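Local coordinates for protein putative transcriptional regulator (Bacillus cytotoxicus NVH 391-98, PDB 3K4H) that probably regulates transcription as a LacI-family protein, binding a glucose-containing sugar in the cleft between the two lobes of its periplasmic-binding-protein-like core, at residues 23-27 against 199-203; 229-234 against 278-282. One frame throughout, in Å; residues are numbered along the deposited sequence.

Contact 1. Residues 23-27 against 199-203; sequences FQNPF and TDDLI. With GLC (alpha-D-glucopyranose), chain C; GLC (alpha-D-glucopyranose), chain B.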
loop_
_atom_site.group_PDB
_atom_site.type_symbol
_atom_site.label_atom_id
_atom_site.label_comp_id
_atom_site.label_asym_id
_atom_site.label_seq_id
_atom_site.Cartn_x
_atom_site.Cartn_y
_atom_site.Cartn_z
ATOM N N PHE A 23 21.139 -12.392 -12.515
ATOM C CA PHE A 23 20.932 -13.777 -12.165
ATOM C C PHE A 23 21.856 -14.208 -11.056
ATOM O O PHE A 23 21.802 -15.341 -10.584
ATOM C CB PHE A 23 21.100 -14.639 -13.413
ATOM C CG PHE A 23 19.830 -14.785 -14.216
ATOM C CD1 PHE A 23 19.566 -15.943 -14.922
ATOM C CD2 PHE A 23 18.874 -13.774 -14.232
ATOM C CE1 PHE A 23 18.369 -16.069 -15.633
ATOM C CE2 PHE A 23 17.693 -13.910 -14.942
ATOM C CZ PHE A 23 17.442 -15.041 -15.633
ATOM N N GLN A 24 22.715 -13.295 -10.635
ATOM C CA GLN A 24 23.609 -13.552 -9.527
ATOM C C GLN A 24 22.870 -13.169 -8.273
ATOM O O GLN A 24 23.291 -13.504 -7.164
ATOM C CB GLN A 24 24.850 -12.702 -9.641
ATOM C CG GLN A 24 25.936 -13.324 -10.384
ATOM C CD GLN A 24 26.957 -12.305 -10.840
ATOM O OE1 GLN A 24 28.101 -12.653 -11.149
ATOM N NE2 GLN A 24 26.552 -11.045 -10.902
ATOM N N ASN A 25 21.785 -12.430 -8.454
ATOM C CA ASN A 25 20.951 -12.040 -7.346
ATOM C C ASN A 25 19.742 -12.954 -7.261
ATOM O O ASN A 25 18.974 -13.035 -8.208
ATOM C CB ASN A 25 20.517 -10.580 -7.470
ATOM C CG ASN A 25 19.760 -10.124 -6.256
ATOM O OD1 ASN A 25 19.043 -10.913 -5.656
ATOM N ND2 ASN A 25 19.931 -8.880 -5.864
ATOM N N PRO A 26 19.549 -13.653 -6.128
ATOM C CA PRO A 26 18.455 -14.648 -6.254
ATOM C C PRO A 26 17.074 -14.029 -6.355
ATOM O O PRO A 26 16.126 -14.752 -6.647
ATOM C CB PRO A 26 18.595 -15.538 -5.019
ATOM C CG PRO A 26 19.478 -14.795 -4.089
ATOM C CD PRO A 26 20.286 -13.767 -4.857
ATOM N N PHE A 27 16.946 -12.713 -6.162
ATOM C CA PHE A 27 15.645 -12.096 -6.402
ATOM C C PHE A 27 15.062 -12.441 -7.797
ATOM O O PHE A 27 13.842 -12.736 -7.939
ATOM C CB PHE A 27 15.673 -10.582 -6.226
ATOM C CG PHE A 27 14.345 -9.930 -6.494
ATOM C CD1 PHE A 27 13.399 -9.811 -5.487
ATOM C CD2 PHE A 27 14.018 -9.483 -7.765
ATOM C CE1 PHE A 27 12.138 -9.245 -5.736
ATOM C CE2 PHE A 27 12.751 -8.921 -8.023
ATOM C CZ PHE A 27 11.818 -8.803 -6.997
ATOM N N THR A 199 18.977 -3.830 2.914
ATOM C CA THR A 199 17.824 -3.841 2.012
ATOM C C THR A 199 17.825 -5.054 1.071
ATOM O O THR A 199 16.882 -5.234 0.314
ATOM C CB THR A 199 17.757 -2.568 1.191
ATOM O OG1 THR A 199 19.010 -2.379 0.523
ATOM C CG2 THR A 199 17.486 -1.371 2.086
ATOM N N ASP A 200 18.861 -5.896 1.171
ATOM C CA ASP A 200 18.999 -7.101 0.358
ATOM C C ASP A 200 19.859 -8.183 1.044
ATOM O O ASP A 200 20.959 -7.897 1.516
ATOM C CB ASP A 200 19.629 -6.716 -0.984
ATOM C CG ASP A 200 19.724 -7.877 -1.949
ATOM O OD1 ASP A 200 19.025 -7.799 -2.970
ATOM O OD2 ASP A 200 20.477 -8.855 -1.710
ATOM N N ASP A 201 19.381 -9.428 1.051
ATOM C CA ASP A 201 20.107 -10.565 1.629
ATOM C C ASP A 201 21.560 -10.697 1.188
ATOM O O ASP A 201 22.403 -11.111 1.978
ATOM C CB ASP A 201 19.353 -11.871 1.377
ATOM C CG ASP A 201 18.209 -12.084 2.366
ATOM O OD1 ASP A 201 17.996 -11.204 3.214
ATOM O OD2 ASP A 201 17.515 -13.120 2.330
ATOM N N LEU A 202 21.872 -10.356 -0.060
ATOM C CA LEU A 202 23.268 -10.416 -0.503
ATOM C C LEU A 202 24.140 -9.570 0.393
ATOM O O LEU A 202 25.227 -9.996 0.781
ATOM C CB LEU A 202 23.445 -9.981 -1.953
ATOM C CG LEU A 202 23.149 -11.118 -2.931
ATOM C CD1 LEU A 202 23.465 -10.701 -4.375
ATOM C CD2 LEU A 202 23.851 -12.445 -2.519
ATOM N N ILE A 203 23.642 -8.378 0.715
ATOM C CA ILE A 203 24.336 -7.420 1.547
ATOM C C ILE A 203 24.341 -7.925 2.990
ATOM O O ILE A 203 25.310 -7.747 3.706
ATOM C CB ILE A 203 23.646 -6.046 1.486
ATOM C CG1 ILE A 203 23.424 -5.633 0.023
ATOM C CG2 ILE A 203 24.464 -4.999 2.235
ATOM C CD1 ILE A 203 22.633 -4.347 -0.176
HETATM C C1 GLC C . 17.028 -6.841 -5.007
HETATM C C2 GLC C . 16.694 -6.509 -6.452
HETATM C C3 GLC C . 15.650 -5.416 -6.497
HETATM C C4 GLC C . 14.430 -5.977 -5.789
HETATM C C5 GLC C . 14.760 -6.155 -4.306
HETATM C C6 GLC C . 13.575 -6.808 -3.571
HETATM O O1 GLC C . 17.853 -5.831 -4.487
HETATM O O2 GLC C . 17.855 -6.059 -7.107
HETATM O O3 GLC C . 15.397 -5.048 -7.839
HETATM O O4 GLC C . 13.308 -5.132 -5.925
HETATM O O5 GLC C . 15.907 -6.968 -4.143
HETATM O O6 GLC C . 13.507 -6.435 -2.213
HETATM C C1 GLC B . 12.205 -5.597 -6.693
HETATM C C2 GLC B . 11.880 -4.494 -7.678
HETATM C C3 GLC B . 11.496 -3.275 -6.858
HETATM C C4 GLC B . 10.294 -3.590 -5.948
HETATM C C5 GLC B . 10.565 -4.821 -5.115
HETATM C C6 GLC B . 9.305 -5.192 -4.371
HETATM O O2 GLC B . 13.029 -4.224 -8.447
HETATM O O3 GLC B . 11.307 -2.213 -7.766
HETATM O O4 GLC B . 10.118 -2.615 -4.970
HETATM O O5 GLC B . 11.050 -5.892 -5.916
HETATM O O6 GLC B . 9.556 -4.907 -3.021
#

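Contact 2. Residues 229-234 against 278-282; sequences NALLSE and LLKRQ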
loop_
_atom_site.group_PDB
_atom_site.type_symbol
_atom_site.label_atom_id
_atom_site.label_comp_id
_atom_site.label_asym_id
_atom_site.label_seq_id
_atom_site.Cartn_x
_atom_site.Cartn_y
_atom_site.Cartn_z
ATOM N N ASN A 229 14.498 -12.923 2.069
ATOM C CA ASN A 229 14.383 -14.343 2.235
ATOM C C ASN A 229 15.045 -15.282 1.270
ATOM O O ASN A 229 14.486 -16.256 0.884
ATOM C CB ASN A 229 12.951 -14.719 2.384
ATOM C CG ASN A 229 12.782 -16.038 2.997
ATOM O OD1 ASN A 229 13.723 -16.718 3.276
ATOM N ND2 ASN A 229 11.577 -16.417 3.200
ATOM N N ALA A 230 16.250 -14.995 0.883
ATOM C CA ALA A 230 16.970 -15.863 0.009
ATOM C C ALA A 230 17.251 -17.148 0.672
ATOM O O ALA A 230 17.488 -17.216 1.826
ATOM C CB ALA A 230 18.216 -15.271 -0.345
ATOM N N LEU A 231 17.279 -18.195 -0.091
ATOM C CA LEU A 231 17.460 -19.487 0.467
ATOM C C LEU A 231 18.716 -19.454 1.233
ATOM O O LEU A 231 18.884 -20.147 2.171
ATOM C CB LEU A 231 17.624 -20.466 -0.654
ATOM C CG LEU A 231 18.055 -21.848 -0.243
ATOM C CD1 LEU A 231 16.857 -22.585 0.174
ATOM C CD2 LEU A 231 18.689 -22.541 -1.372
ATOM N N LEU A 232 19.642 -18.665 0.796
ATOM C CA LEU A 232 20.920 -18.576 1.493
ATOM C C LEU A 232 20.776 -18.005 2.902
ATOM O O LEU A 232 21.541 -18.343 3.800
ATOM C CB LEU A 232 21.906 -17.734 0.684
ATOM C CG LEU A 232 22.482 -18.293 -0.622
ATOM C CD1 LEU A 232 22.771 -17.173 -1.660
ATOM C CD2 LEU A 232 23.719 -19.132 -0.326
ATOM N N SER A 233 19.788 -17.146 3.091
ATOM C CA SER A 233 19.571 -16.561 4.397
ATOM C C SER A 233 19.163 -17.608 5.437
ATOM O O SER A 233 19.397 -17.399 6.619
ATOM C CB SER A 233 18.541 -15.426 4.334
ATOM O OG SER A 233 17.216 -15.930 4.205
ATOM N N GLU A 234 18.561 -18.715 4.999
ATOM C CA GLU A 234 18.043 -19.756 5.903
ATOM C C GLU A 234 19.158 -20.551 6.566
ATOM O O GLU A 234 19.013 -21.075 7.675
ATOM C CB GLU A 234 17.122 -20.712 5.147
ATOM C CG GLU A 234 15.722 -20.165 4.947
ATOM C CD GLU A 234 14.878 -20.990 3.983
ATOM O OE1 GLU A 234 14.533 -22.143 4.325
ATOM O OE2 GLU A 234 14.541 -20.472 2.889
ATOM N N LEU A 278 8.034 -10.296 8.351
ATOM C CA LEU A 278 9.309 -10.260 9.019
ATOM C C LEU A 278 9.604 -11.608 9.694
ATOM O O LEU A 278 8.891 -11.998 10.626
ATOM C CB LEU A 278 9.285 -9.140 10.028
ATOM C CG LEU A 278 10.447 -9.051 10.995
ATOM C CD1 LEU A 278 11.790 -8.837 10.282
ATOM C CD2 LEU A 278 10.094 -7.891 11.864
ATOM N N LEU A 279 10.611 -12.322 9.246
ATOM C CA LEU A 279 10.944 -13.562 9.870
ATOM C C LEU A 279 12.073 -13.348 10.764
ATOM O O LEU A 279 13.127 -13.083 10.310
ATOM C CB LEU A 279 11.478 -14.525 8.867
ATOM C CG LEU A 279 10.641 -14.719 7.656
ATOM C CD1 LEU A 279 11.342 -15.607 6.789
ATOM C CD2 LEU A 279 9.414 -15.315 8.098
ATOM N N LYS A 280 11.882 -13.514 12.051
ATOM C CA LYS A 280 12.974 -13.319 12.937
ATOM C C LYS A 280 13.620 -14.627 13.122
ATOM O O LYS A 280 13.028 -15.535 13.596
ATOM C CB LYS A 280 12.462 -12.818 14.246
ATOM C CG LYS A 280 11.136 -12.230 14.138
ATOM C CD LYS A 280 10.916 -11.170 15.136
ATOM C CE LYS A 280 9.550 -10.658 14.980
ATOM N NZ LYS A 280 9.265 -9.583 15.881
ATOM N N ARG A 281 14.845 -14.741 12.672
ATOM C CA ARG A 281 15.536 -15.960 12.865
ATOM C C ARG A 281 16.526 -15.789 13.974
ATOM O O ARG A 281 16.165 -15.616 15.089
ATOM C CB ARG A 281 16.212 -16.395 11.575
ATOM C CG ARG A 281 15.323 -16.360 10.355
ATOM C CD ARG A 281 15.576 -17.489 9.368
ATOM N NE ARG A 281 15.643 -17.062 7.980
ATOM C CZ ARG A 281 14.841 -17.488 7.030
ATOM N NH1 ARG A 281 14.980 -17.051 5.816
ATOM N NH2 ARG A 281 13.905 -18.341 7.287
ATOM N N GLN A 282 17.793 -15.884 13.656
ATOM C CA GLN A 282 18.837 -15.743 14.640
ATOM C C GLN A 282 19.793 -14.573 14.742
ATOM O O GLN A 282 20.745 -14.662 15.426
ATOM C CB GLN A 282 19.522 -17.062 14.774
ATOM C CG GLN A 282 18.549 -17.995 15.366
ATOM C CD GLN A 282 18.582 -19.327 14.776
ATOM O OE1 GLN A 282 19.555 -20.021 14.905
ATOM N NE2 GLN A 282 17.502 -19.720 14.139
#

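Contact 1. Residues 23-27 against 199-203
The amide of Asn25 and the carboxylate of Asp200 meet with their planes 80° apart. Asp200 OD1 lies near the amide plane, at the ND2 edge of Asn25. At the acid, ND2 meets OD1 on the syn side, but somewhat out of the carboxylate plane. The bond is fairly straight, with Asn25 ND2 3.2 Å from Asp200 OD1. The Phe27 ring packs against the sugar. C4 of the chain C glucose lies 3.8 Å above the plane of the Phe27 ring, over the centre of one face. O5 of the chain B glucose approaches the same ring obliquely.

Both polar ends of Asn25 are used. Asn25 OD1 accepts from Phe27 N at 2.8 Å, a capping bond at the start of helix 27-41. CG is anti to the backbone N (chi1 -174°), which carries the amide across to Asp200. Asp200 caps helix 201-213, its OD2 accepting from Leu202 N. Leu202 CD1 packs 4.1 Å from Asn25 CA, and Pro26 CD lies near Leu202 CG.

The two helices belong to the two lobes of the LacI-type fold, and the Asn25-Asp200 bond bridges the cleft between the lobes. Asn228 and Arg149 also bind the sugar. Asp200 OD1 takes a second hydrogen bond, from O1 of the chain C glucose at 2.7 Å. One carboxylate oxygen thus joins lobe to lobe and protein to sugar, consistent with closure around the ligand.

Contact 2. Residues 229-234 against 278-282
Arg281 reaches Asn229 and Ser233 through one nitrogen, NH1. Arg281 NH1 donates to Asn229 OD1 at 2.9 Å. The same NH1 donates to Ser233 OG at 3.0 Å. Asn229 OD1 lies in the guanidinium plane, at its edge, whereas OG is tilted a little from it. NH1 stands above the carbonyl plane of Asn229, 51° out of it. Neither bond is straight.

Ser233 OG is also a donor. Ser233 OG gives its hydrogen to Ala230 O at 2.7 Å, in the carbonyl plane and on a lone pair. Its chi1 of 75° turns OG back toward that carbonyl. Ala230 O accepts from Ser233 N as well, so two donors share it at the start of the short helix 231-235.

Both segments belong to the C-terminal lobe of the LacI-type fold. Residues 229 and 230 follow strand 223-227 of its mixed sheet. Strand 277-279 is the outermost strand at one side, antiparallel to 241-244. Arg281 lies just beyond it and reaches back to the helix.

Two more donors are satisfied outside the segments: Asn229 ND2 by Asp244 OD2, and Arg281 NE by Leu240 O. Glu234 lies over one face of the guanidinium, its CG 3.5 Å from Arg281 CZ. Leu279 CD1 covers the opposite face, offset toward the rim, and also meets Asn229 ND2 at 3.7 Å. Glu234 OE2 stays 4.5 Å from Arg281 NH1, well out of the guanidinium plane. Its charge may still favour the arginine, although no N-H points at it and no salt bridge forms.

Contact 1 lies nearer the middle of the chain and is partly buried, while contact 2 is at the surface. Contact 1 joins the two lobes across the sugar cleft. Contact 2 stays within the C-terminal lobe, between a short helix and the end of an edge strand. The chemistry differs accordingly: an amide bonded to a carboxylate that also holds the ligand in one, an arginine held by neutral oxygens in the other. The contacts touch. Asp201, beside the sugar-binding Asp200, probably accepts a hydrogen bond from Ala230 N through OD2. Pro26 also packs on Ala230, so the N-terminal lobe meets the loop that carries contact 2.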